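Local coordinates for enoyl-CoA hydratase/isomerase family protein (Mycobacterium tuberculosis, PDB 4FN7), which probably acts as an enoyl-CoA hydratase or isomerase of the crotonase superfamily, handling unsaturated acyl-CoA thioesters in mycobacterial lipid metabolism, at residues A[16-21]-A[56-61]; A[22-25]-A[29-32]; A[140-145]-A[152-157]; A[116-121]-A[146-151]. All coordinates share one frame; numbering follows the deposited sequence.

Contact 1: A[16-21]-A[56-61]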
loop_
_atom_site.group_PDB
_atom_site.type_symbol
_atom_site.label_atom_id
_atom_site.label_comp_id
_atom_site.label_asym_id
_atom_site.label_seq_id
_atom_site.Cartn_x
_atom_site.Cartn_y
_atom_site.Cartn_z
ATOM N N ILE A 16 25.464 -7.878 -13.782
ATOM C CA ILE A 16 25.970 -8.754 -12.743
ATOM C C ILE A 16 25.078 -9.989 -12.740
ATOM O O ILE A 16 23.872 -9.893 -12.519
ATOM C CB ILE A 16 25.912 -8.036 -11.376
ATOM C CG1 ILE A 16 26.835 -6.804 -11.382
ATOM C CG2 ILE A 16 26.239 -8.987 -10.230
ATOM C CD1 ILE A 16 26.776 -5.983 -10.092
ATOM N N SER A 17 25.658 -11.146 -13.032
ATOM C CA SER A 17 24.871 -12.362 -13.189
ATOM C C SER A 17 25.270 -13.422 -12.183
ATOM O O SER A 17 26.447 -13.783 -12.077
ATOM C CB SER A 17 25.025 -12.917 -14.604
ATOM O OG SER A 17 24.337 -12.108 -15.534
ATOM N N MET A 18 24.273 -13.921 -11.455
ATOM C CA MET A 18 24.473 -15.006 -10.508
ATOM C C MET A 18 24.289 -16.345 -11.201
ATOM O O MET A 18 23.250 -16.597 -11.820
ATOM C CB MET A 18 23.460 -14.904 -9.365
ATOM C CG MET A 18 23.616 -13.679 -8.480
ATOM S SD MET A 18 22.394 -13.657 -7.149
ATOM C CE MET A 18 20.896 -13.326 -8.078
ATOM N N ASP A 19 25.297 -17.204 -11.103
ATOM C CA ASP A 19 25.138 -18.589 -11.519
ATOM C C ASP A 19 26.142 -19.465 -10.802
ATOM O O ASP A 19 27.280 -19.595 -11.242
ATOM C CB ASP A 19 25.306 -18.742 -13.031
ATOM C CG ASP A 19 25.105 -20.169 -13.489
ATOM O OD1 ASP A 19 24.686 -21.006 -12.660
ATOM O OD2 ASP A 19 25.355 -20.462 -14.671
ATOM N N ASP A 20 25.731 -20.062 -9.688
ATOM C CA ASP A 20 26.624 -20.961 -8.973
ATOM C C ASP A 20 26.440 -22.403 -9.429
ATOM O O ASP A 20 26.964 -23.321 -8.809
ATOM C CB ASP A 20 26.455 -20.833 -7.452
ATOM C CG ASP A 20 25.153 -21.424 -6.948
ATOM O OD1 ASP A 20 24.257 -21.716 -7.766
ATOM O OD2 ASP A 20 25.028 -21.573 -5.713
ATOM N N GLY A 21 25.701 -22.586 -10.520
ATOM C CA GLY A 21 25.448 -23.905 -11.068
ATOM C C GLY A 21 24.372 -24.673 -10.324
ATOM O O GLY A 21 24.065 -25.816 -10.670
ATOM N N ARG A 56 17.747 -21.212 -14.280
ATOM C CA ARG A 56 16.851 -21.976 -13.425
ATOM C C ARG A 56 16.159 -21.095 -12.391
ATOM O O ARG A 56 14.961 -21.236 -12.155
ATOM C CB ARG A 56 17.633 -23.085 -12.723
ATOM C CG ARG A 56 16.774 -23.987 -11.858
ATOM C CD ARG A 56 17.628 -24.825 -10.928
ATOM N NE ARG A 56 16.807 -25.636 -10.037
ATOM C CZ ARG A 56 17.294 -26.536 -9.187
ATOM N NH1 ARG A 56 18.598 -26.749 -9.122
ATOM N NH2 ARG A 56 16.472 -27.227 -8.408
ATOM N N VAL A 57 16.910 -20.185 -11.780
ATOM C CA VAL A 57 16.398 -19.368 -10.687
ATOM C C VAL A 57 16.939 -17.949 -10.737
ATOM O O VAL A 57 17.958 -17.680 -11.380
ATOM C CB VAL A 57 16.809 -19.935 -9.303
ATOM C CG1 VAL A 57 16.262 -21.333 -9.101
ATOM C CG2 VAL A 57 18.325 -19.925 -9.135
ATOM N N PHE A 58 16.266 -17.043 -10.032
ATOM C CA PHE A 58 16.919 -15.804 -9.637
ATOM C C PHE A 58 17.815 -16.175 -8.455
ATOM O O PHE A 58 19.042 -16.163 -8.560
ATOM C CB PHE A 58 15.904 -14.729 -9.265
ATOM C CG PHE A 58 16.533 -13.412 -8.896
ATOM C CD1 PHE A 58 17.162 -12.635 -9.860
ATOM C CD2 PHE A 58 16.500 -12.950 -7.591
ATOM C CE1 PHE A 58 17.750 -11.429 -9.529
ATOM C CE2 PHE A 58 17.083 -11.738 -7.250
ATOM C CZ PHE A 58 17.708 -10.973 -8.224
ATOM N N SER A 59 17.194 -16.547 -7.339
ATOM C CA SER A 59 17.910 -17.160 -6.224
ATOM C C SER A 59 16.941 -17.897 -5.318
ATOM O O SER A 59 15.853 -17.395 -5.015
ATOM C CB SER A 59 18.676 -16.127 -5.406
ATOM O OG SER A 59 19.123 -16.699 -4.180
ATOM N N GLY A 60 17.345 -19.087 -4.879
ATOM C CA GLY A 60 16.546 -19.874 -3.960
ATOM C C GLY A 60 16.611 -19.436 -2.508
ATOM O O GLY A 60 15.947 -20.036 -1.669
ATOM N N GLY A 61 17.402 -18.410 -2.197
ATOM C CA GLY A 61 17.444 -17.880 -0.842
ATOM C C GLY A 61 18.808 -17.992 -0.193
ATOM O O GLY A 61 19.807 -18.093 -0.888
#

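Contact 2: A[22-25]-A[29-32]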
loop_
_atom_site.group_PDB
_atom_site.type_symbol
_atom_site.label_atom_id
_atom_site.label_comp_id
_atom_site.label_asym_id
_atom_site.label_seq_id
_atom_site.Cartn_x
_atom_site.Cartn_y
_atom_site.Cartn_z
ATOM N N LYS A 22 23.808 -24.047 -9.295
ATOM C CA LYS A 22 22.792 -24.679 -8.453
ATOM C C LYS A 22 21.553 -23.789 -8.355
ATOM O O LYS A 22 20.830 -23.628 -9.341
ATOM C CB LYS A 22 23.357 -25.014 -7.066
ATOM C CG LYS A 22 24.513 -26.008 -7.091
ATOM C CD LYS A 22 25.078 -26.235 -5.694
ATOM N N VAL A 23 21.305 -23.199 -7.187
ATOM C CA VAL A 23 20.130 -22.339 -7.030
ATOM C C VAL A 23 20.504 -20.934 -6.549
ATOM O O VAL A 23 19.681 -20.208 -5.982
ATOM C CB VAL A 23 19.048 -22.968 -6.111
ATOM C CG1 VAL A 23 18.489 -24.251 -6.735
ATOM C CG2 VAL A 23 19.602 -23.229 -4.715
ATOM N N ASN A 24 21.748 -20.545 -6.810
ATOM C CA ASN A 24 22.213 -19.203 -6.475
ATOM C C ASN A 24 21.993 -18.837 -5.010
ATOM O O ASN A 24 21.629 -17.710 -4.681
ATOM C CB ASN A 24 21.580 -18.155 -7.408
ATOM C CG ASN A 24 22.117 -18.236 -8.829
ATOM O OD1 ASN A 24 23.194 -18.786 -9.070
ATOM N ND2 ASN A 24 21.368 -17.679 -9.777
ATOM N N ALA A 25 22.223 -19.799 -4.122
ATOM C CA ALA A 25 22.071 -19.549 -2.693
ATOM C C ALA A 25 22.955 -18.382 -2.270
ATOM O O ALA A 25 24.118 -18.293 -2.671
ATOM C CB ALA A 25 22.409 -20.797 -1.889
ATOM N N ALA A 29 30.021 -17.157 0.201
ATOM C CA ALA A 29 30.762 -17.042 -1.051
ATOM C C ALA A 29 30.017 -16.191 -2.081
ATOM O O ALA A 29 30.609 -15.324 -2.738
ATOM C CB ALA A 29 31.065 -18.420 -1.617
ATOM N N MET A 30 28.717 -16.433 -2.221
ATOM C CA MET A 30 27.911 -15.678 -3.170
ATOM C C MET A 30 27.818 -14.214 -2.752
ATOM O O MET A 30 27.891 -13.312 -3.591
ATOM C CB MET A 30 26.512 -16.289 -3.310
ATOM C CG MET A 30 25.578 -15.508 -4.222
ATOM S SD MET A 30 26.066 -15.557 -5.960
ATOM C CE MET A 30 25.283 -17.088 -6.463
ATOM N N GLN A 31 27.656 -13.969 -1.457
ATOM C CA GLN A 31 27.581 -12.591 -0.972
ATOM C C GLN A 31 28.891 -11.850 -1.231
ATOM O O GLN A 31 28.892 -10.690 -1.648
ATOM C CB GLN A 31 27.232 -12.553 0.513
ATOM C CG GLN A 31 25.823 -13.026 0.829
ATOM C CD GLN A 31 25.531 -12.952 2.308
ATOM O OE1 GLN A 31 26.199 -12.225 3.040
ATOM N NE2 GLN A 31 24.539 -13.714 2.762
ATOM N N GLN A 32 30.010 -12.521 -0.978
ATOM C CA GLN A 32 31.304 -11.923 -1.242
ATOM C C GLN A 32 31.448 -11.581 -2.725
ATOM O O GLN A 32 31.912 -10.493 -3.081
ATOM C CB GLN A 32 32.416 -12.873 -0.803
ATOM C CG GLN A 32 33.808 -12.307 -0.982
ATOM C CD GLN A 32 34.882 -13.277 -0.549
ATOM O OE1 GLN A 32 34.599 -14.436 -0.244
ATOM N NE2 GLN A 32 36.124 -12.810 -0.516
#

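Contact 3: A[140-145]-A[152-157]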
loop_
_atom_site.group_PDB
_atom_site.type_symbol
_atom_site.label_atom_id
_atom_site.label_comp_id
_atom_site.label_asym_id
_atom_site.label_seq_id
_atom_site.Cartn_x
_atom_site.Cartn_y
_atom_site.Cartn_z
ATOM N N ALA A 140 14.591 -7.318 9.430
ATOM C CA ALA A 140 15.137 -6.645 8.252
ATOM C C ALA A 140 14.424 -7.097 6.979
ATOM O O ALA A 140 14.162 -6.290 6.087
ATOM C CB ALA A 140 16.647 -6.855 8.140
ATOM N N ALA A 141 14.108 -8.387 6.901
ATOM C CA ALA A 141 13.399 -8.936 5.748
ATOM C C ALA A 141 11.982 -8.396 5.673
ATOM O O ALA A 141 11.484 -8.061 4.594
ATOM C CB ALA A 141 13.379 -10.458 5.811
ATOM N N LEU A 142 11.321 -8.328 6.825
ATOM C CA LEU A 142 9.989 -7.738 6.877
ATOM C C LEU A 142 9.992 -6.311 6.329
ATOM O O LEU A 142 9.113 -5.931 5.563
ATOM C CB LEU A 142 9.429 -7.768 8.307
ATOM C CG LEU A 142 9.086 -9.157 8.855
ATOM C CD1 LEU A 142 8.712 -9.070 10.330
ATOM C CD2 LEU A 142 7.957 -9.781 8.056
ATOM N N GLU A 143 10.990 -5.529 6.718
ATOM C CA GLU A 143 11.062 -4.139 6.280
ATOM C C GLU A 143 11.287 -4.029 4.769
ATOM O O GLU A 143 10.720 -3.152 4.111
ATOM C CB GLU A 143 12.141 -3.400 7.065
ATOM C CG GLU A 143 11.827 -3.310 8.558
ATOM C CD GLU A 143 10.638 -2.401 8.867
ATOM O OE1 GLU A 143 10.293 -1.547 8.024
ATOM O OE2 GLU A 143 10.047 -2.534 9.961
ATOM N N ILE A 144 12.099 -4.928 4.219
ATOM C CA ILE A 144 12.317 -4.959 2.773
ATOM C C ILE A 144 10.993 -5.230 2.059
ATOM O O ILE A 144 10.631 -4.538 1.110
ATOM C CB ILE A 144 13.377 -6.009 2.388
ATOM C CG1 ILE A 144 14.744 -5.571 2.924
ATOM C CG2 ILE A 144 13.435 -6.179 0.877
ATOM C CD1 ILE A 144 15.777 -6.673 2.939
ATOM N N MET A 145 10.252 -6.228 2.525
ATOM C CA MET A 145 8.982 -6.555 1.885
ATOM C C MET A 145 7.949 -5.458 2.074
ATOM O O MET A 145 7.189 -5.141 1.150
ATOM C CB MET A 145 8.443 -7.893 2.383
ATOM C CG MET A 145 9.119 -9.055 1.699
ATOM S SD MET A 145 8.413 -10.624 2.175
ATOM C CE MET A 145 8.933 -10.621 3.813
ATOM N N SER A 152 -2.218 -5.676 1.882
ATOM C CA SER A 152 -2.763 -7.025 1.981
ATOM C C SER A 152 -1.781 -8.095 1.500
ATOM O O SER A 152 -1.737 -9.198 2.053
ATOM C CB SER A 152 -4.106 -7.132 1.263
ATOM O OG SER A 152 -5.152 -6.688 2.109
ATOM N N ALA A 153 -0.988 -7.786 0.477
ATOM C CA ALA A 153 -0.000 -8.755 0.007
ATOM C C ALA A 153 1.067 -8.975 1.070
ATOM O O ALA A 153 1.545 -10.091 1.252
ATOM C CB ALA A 153 0.631 -8.304 -1.305
ATOM N N TYR A 154 1.429 -7.908 1.775
ATOM C CA TYR A 154 2.432 -7.992 2.826
ATOM C C TYR A 154 1.968 -8.965 3.913
ATOM O O TYR A 154 2.735 -9.805 4.387
ATOM C CB TYR A 154 2.676 -6.603 3.428
ATOM C CG TYR A 154 3.623 -6.586 4.604
ATOM C CD1 TYR A 154 4.967 -6.893 4.442
ATOM C CD2 TYR A 154 3.181 -6.235 5.874
ATOM C CE1 TYR A 154 5.831 -6.868 5.509
ATOM C CE2 TYR A 154 4.042 -6.208 6.952
ATOM C CZ TYR A 154 5.370 -6.528 6.765
ATOM O OH TYR A 154 6.254 -6.504 7.820
ATOM N N GLN A 155 0.700 -8.862 4.294
ATOM C CA GLN A 155 0.159 -9.782 5.294
ATOM C C GLN A 155 0.275 -11.235 4.844
ATOM O O GLN A 155 0.708 -12.099 5.610
ATOM C CB GLN A 155 -1.294 -9.435 5.629
ATOM C CG GLN A 155 -1.428 -8.154 6.416
ATOM C CD GLN A 155 -0.571 -8.171 7.661
ATOM O OE1 GLN A 155 -0.571 -9.154 8.404
ATOM N NE2 GLN A 155 0.176 -7.097 7.891
ATOM N N GLN A 156 -0.116 -11.515 3.606
ATOM C CA GLN A 156 -0.138 -12.903 3.152
ATOM C C GLN A 156 1.256 -13.432 2.841
ATOM O O GLN A 156 1.540 -14.613 3.058
ATOM C CB GLN A 156 -1.043 -13.064 1.939
ATOM C CG GLN A 156 -2.472 -12.637 2.235
ATOM C CD GLN A 156 -3.491 -13.497 1.527
ATOM O OE1 GLN A 156 -3.429 -13.664 0.313
ATOM N NE2 GLN A 156 -4.433 -14.062 2.287
ATOM N N ALA A 157 2.125 -12.559 2.328
ATOM C CA ALA A 157 3.481 -12.969 1.956
ATOM C C ALA A 157 4.266 -13.413 3.175
ATOM O O ALA A 157 5.142 -14.279 3.091
ATOM C CB ALA A 157 4.206 -11.824 1.265
#

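Contact 4: A[116-121]-A[146-151]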
loop_
_atom_site.group_PDB
_atom_site.type_symbol
_atom_site.label_atom_id
_atom_site.label_comp_id
_atom_site.label_asym_id
_atom_site.label_seq_id
_atom_site.Cartn_x
_atom_site.Cartn_y
_atom_site.Cartn_z
ATOM N N ASP A 116 15.181 -1.046 -8.285
ATOM C CA ASP A 116 14.281 0.043 -8.633
ATOM C C ASP A 116 13.197 -0.434 -9.597
ATOM O O ASP A 116 12.065 0.051 -9.562
ATOM C CB ASP A 116 15.051 1.208 -9.249
ATOM C CG ASP A 116 16.033 1.811 -8.288
ATOM O OD1 ASP A 116 15.589 2.455 -7.316
ATOM O OD2 ASP A 116 17.251 1.656 -8.510
ATOM N N HIS A 117 13.568 -1.370 -10.462
ATOM C CA HIS A 117 12.656 -1.951 -11.441
ATOM C C HIS A 117 12.963 -3.436 -11.520
ATOM O O HIS A 117 14.130 -3.831 -11.572
ATOM C CB HIS A 117 12.858 -1.296 -12.815
ATOM C CG HIS A 117 11.855 -1.720 -13.842
ATOM N ND1 HIS A 117 10.514 -1.418 -13.743
ATOM C CD2 HIS A 117 12.000 -2.420 -14.992
ATOM C CE1 HIS A 117 9.875 -1.918 -14.786
ATOM N NE2 HIS A 117 10.753 -2.534 -15.559
ATOM N N ARG A 118 11.912 -4.253 -11.542
ATOM C CA ARG A 118 12.044 -5.704 -11.433
ATOM C C ARG A 118 11.244 -6.384 -12.534
ATOM O O ARG A 118 10.032 -6.204 -12.622
ATOM C CB ARG A 118 11.538 -6.157 -10.061
ATOM C CG ARG A 118 12.270 -5.494 -8.899
ATOM C CD ARG A 118 11.432 -5.531 -7.622
ATOM N NE ARG A 118 10.213 -4.747 -7.778
ATOM C CZ ARG A 118 9.234 -4.699 -6.884
ATOM N NH1 ARG A 118 9.312 -5.417 -5.767
ATOM N NH2 ARG A 118 8.166 -3.948 -7.114
ATOM N N VAL A 119 11.933 -7.161 -13.369
ATOM C CA VAL A 119 11.320 -7.803 -14.521
ATOM C C VAL A 119 11.331 -9.310 -14.324
ATOM O O VAL A 119 12.361 -9.867 -13.959
ATOM C CB VAL A 119 12.107 -7.483 -15.818
ATOM C CG1 VAL A 119 11.388 -8.050 -17.031
ATOM C CG2 VAL A 119 12.292 -5.980 -15.967
ATOM N N ALA A 120 10.197 -9.966 -14.573
ATOM C CA ALA A 120 10.129 -11.423 -14.473
ATOM C C ALA A 120 9.246 -11.985 -15.569
ATOM O O ALA A 120 8.538 -11.244 -16.241
ATOM C CB ALA A 120 9.594 -11.838 -13.110
ATOM N N ALA A 121 9.298 -13.302 -15.755
ATOM C CA ALA A 121 8.357 -13.984 -16.634
ATOM C C ALA A 121 7.125 -14.410 -15.842
ATOM O O ALA A 121 7.166 -14.498 -14.616
ATOM C CB ALA A 121 9.011 -15.188 -17.291
ATOM N N LYS A 146 7.937 -4.873 3.267
ATOM C CA LYS A 146 6.961 -3.844 3.597
ATOM C C LYS A 146 7.121 -2.628 2.680
ATOM O O LYS A 146 6.161 -1.921 2.402
ATOM C CB LYS A 146 7.111 -3.416 5.056
ATOM C CG LYS A 146 5.907 -2.665 5.593
ATOM C CD LYS A 146 6.210 -1.970 6.919
ATOM C CE LYS A 146 6.644 -2.940 7.990
ATOM N NZ LYS A 146 6.917 -2.204 9.258
ATOM N N LEU A 147 8.345 -2.396 2.217
ATOM C CA LEU A 147 8.646 -1.265 1.354
ATOM C C LEU A 147 8.008 -1.404 -0.028
ATOM O O LEU A 147 7.783 -0.405 -0.708
ATOM C CB LEU A 147 10.164 -1.109 1.232
ATOM C CG LEU A 147 10.691 0.056 0.392
ATOM C CD1 LEU A 147 10.274 1.392 0.996
ATOM C CD2 LEU A 147 12.203 -0.028 0.292
ATOM N N ARG A 148 7.714 -2.634 -0.443
ATOM C CA ARG A 148 7.279 -2.877 -1.822
ATOM C C ARG A 148 5.872 -3.470 -1.961
ATOM O O ARG A 148 5.197 -3.232 -2.961
ATOM C CB ARG A 148 8.274 -3.777 -2.579
ATOM C CG ARG A 148 9.729 -3.300 -2.604
ATOM C CD ARG A 148 9.870 -1.878 -3.105
ATOM N NE ARG A 148 9.823 -1.698 -4.553
ATOM C CZ ARG A 148 10.892 -1.787 -5.343
ATOM N NH1 ARG A 148 10.796 -1.536 -6.645
ATOM N NH2 ARG A 148 12.059 -2.134 -4.830
ATOM N N LEU A 149 5.441 -4.270 -0.988
ATOM C CA LEU A 149 4.188 -5.005 -1.130
ATOM C C LEU A 149 2.997 -4.146 -0.726
ATOM O O LEU A 149 3.095 -3.307 0.167
ATOM C CB LEU A 149 4.226 -6.283 -0.283
ATOM C CG LEU A 149 5.283 -7.306 -0.694
ATOM C CD1 LEU A 149 5.180 -8.539 0.203
ATOM C CD2 LEU A 149 5.135 -7.681 -2.162
ATOM N N THR A 150 1.854 -4.361 -1.370
ATOM C CA THR A 150 0.633 -3.734 -0.876
ATOM C C THR A 150 0.356 -4.217 0.541
ATOM O O THR A 150 0.873 -5.251 0.982
ATOM C CB THR A 150 -0.593 -4.065 -1.721
ATOM O OG1 THR A 150 -0.848 -5.471 -1.632
ATOM C CG2 THR A 150 -0.386 -3.660 -3.169
ATOM N N ARG A 151 -0.481 -3.478 1.252
ATOM C CA ARG A 151 -0.783 -3.849 2.622
ATOM C C ARG A 151 -1.290 -5.282 2.746
ATOM O O ARG A 151 -0.819 -6.037 3.597
ATOM C CB ARG A 151 -1.763 -2.856 3.226
ATOM C CG ARG A 151 -1.074 -1.576 3.632
ATOM C CD ARG A 151 -2.049 -0.462 3.697
ATOM N NE ARG A 151 -1.452 0.755 4.214
ATOM C CZ ARG A 151 -2.131 1.879 4.360
ATOM N NH1 ARG A 151 -3.421 1.909 4.022
ATOM N NH2 ARG A 151 -1.529 2.958 4.840
#

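Contact 1: A[16-21]-A[56-61]
Met18, at the end of strand 13-18, reaches over to Phe58 in the loop that leads from strand 48-52 to helix 64-69. Its chain runs out extended and then bends at the thioether (chi3 -70°), which sets the terminal methyl over the middle of one face of the Phe58 ring. This is a CH-pi contact: CE of Met18 sits 4.0 Å from the ring centroid and only 12° off the ring normal. The same methyl also comes within 3.4 Å of the backbone O of Phe58, so one carbon touches both the ring and the carbonyl of a single residue. Leu111 of helix 107-112 packs on both side chains.

Beyond the strand, Asp19 begins an Asx turn: its OD1 accepts from Gly21 N at 2.8 Å, the donor lying 40° out of the carboxylate plane. Asp20, between them, belongs to the same bend. The ND2 of Asn24 bridges the two partners of this contact, donating to the carbonyls of Met18 and Phe58.

Across the segments the touch is thus made by one methyl, on a ring face and on a carbonyl oxygen, with polar clamping supplied from the side. A methyl next to sulfur is slightly electron-poor, which probably suits a ring face and a carbonyl oxygen alike, and the backbone carbonyls buried beside it have an amide to satisfy them.

Contact 2: A[22-25]-A[29-32]
Met30, in the first turn of helix 28-44, folds back onto Asn24 and Ala25 of the loop that precedes the helix. The CB of Met30 lies 3.2 Å from the backbone O of Ala25, a close approach, and its CG follows at 3.5 Å from the same oxygen. The Ala25 carbonyl therefore rests against the root of the methionine, while the far end of that side chain goes to the neighbouring residue.

CG of Met30 stands opposite its own backbone N (chi1 176°), and two further bends, at chi2 (68°) and chi3 (85°), curl the thioether round until the methyl comes over the backbone of Asn24. There CE is 3.7 Å from Asn24 CA and equally 3.7 Å from Asn24 OD1, with Asn24 CB a little farther at 4.0 Å. The amide is not bonded to the methionine. Its OD1 takes the N-H of Asp20, which leaves the methyl to press on the flank of a group already fixed by hydrogen bonds.

Gln31, next along the helix, turns its NE2 to the carbonyls of Leu26 and Met78, tying the same turn to the linker and to helix 73-90. The contact as a whole is a local fold-back, in which the chain leaves strand 13-18, makes a short loop and packs against the beginning of the helix that follows it. Pro4 also lies against Met30, so the methionine touches the loop on one part and the residue leading into strand 5-10, outermost in this chain's large sheet, on another.

Contact 3: A[140-145]-A[152-157]
Tyr154 wedges against Leu142 and Met145 inside an antiparallel helical hairpin, formed by helices 139-148 and 151-159 joined through a very short turn. The axes of the two segments run at 148° to each other and approach to 10.9 Å, and the arms draw nearest toward the turn, where Met145 faces Tyr154.

Apolar packing by the tyrosine is one part of the contact. Its ring is carried across to the other helix because CG stands anti to the backbone N (chi1 176°), and its long axis meets the Leu142 side chain at about a right angle. Closer to its root, CD1 of Tyr154 touches CB of Met145 at 4.2 Å.

A second kind of approach involves oxygen against carbon. The backbone O of Leu142 comes to 3.4 Å from Tyr154 CE1. At the end of the ring, the phenol OH of Tyr154 lies 3.5 Å from Leu142 CB and 3.7 Å from Leu142 CD2, so the hydroxyl is flanked on this side by hydrocarbon.

Polar bonds to another chain come from the outer side of helix 151-159. Gln155 pairs with Arg211 and Ser210 of the second subunit, and Gln156 with His117 of that subunit. The outer side of the hairpin thus takes part in an interface of the three-chain assembly.

Toward the facing helix, the Met145 chain bends at its thioether, and its SD lies 4.5 Å from the methyl CB of Ala157, one helical turn beyond Tyr154.

Contact 4: A[116-121]-A[146-151]
Arg148, on helix 139-148, lays its side chain along the guanidinium of Arg118 from strand 117-120. Its CB starts the contact 3.7 Å from Arg118 NH1, and CG follows at 3.8 Å from that same nitrogen. Bends at chi2 (-53°) and chi3 (-80°) then fold the chain so that the guanidinium lies over its partner. There NE of Arg148 is 3.8 Å from Arg118 NH2, and the two CZ atoms of Arg148 and Arg118 are 3.7 Å apart. The planes, 24° from parallel, form an offset arginine-arginine stack. At the tip, NH1 of Arg148 sits over the face of its partner, 3.5 Å from Arg118 NE, while near its own plane it comes within 3.6 Å of Asp116 O. The other terminal nitrogen, NH2, donates to Gly115 O.

Around the pair the charge is answered. Arg118 NE forms a salt bridge to Asp176, whose OD2 also makes a weak, long ion pair with Arg148 NH1. Ser152 of the third subunit accepts from Arg118 NH2, and its OG also bonds to the Arg148 backbone O.

Two buried cations thus lie face to face while their nitrogens are bonded at the sides to Asp176, Gly115 O and Ser152 of the third subunit. Asp176 probably offsets part of the repulsion, mainly through its salt bridge to Arg118, and the stack links sheet, helix and subunit interface.

In the fold
All four contacts are buried; none is a surface patch. Contacts 1 and 2 adjoin, contact 2 being nested in the loop that contact 1 closes, and each uses a methionine methyl, pressed on an aromatic face in one and on an asparagine in the other. Contacts 3 and 4 share helix 139-148 and touch through Leu149 and Ala157, but differ sharply: the first is helix packing around an uncharged tyrosine, the second a charged stack. Both adjoin neighbouring subunits, whereas contacts 1 and 2 touch no other chain. Contacts 1 and 4 meet the same large sheet at different strands, with centres about 19 Å apart.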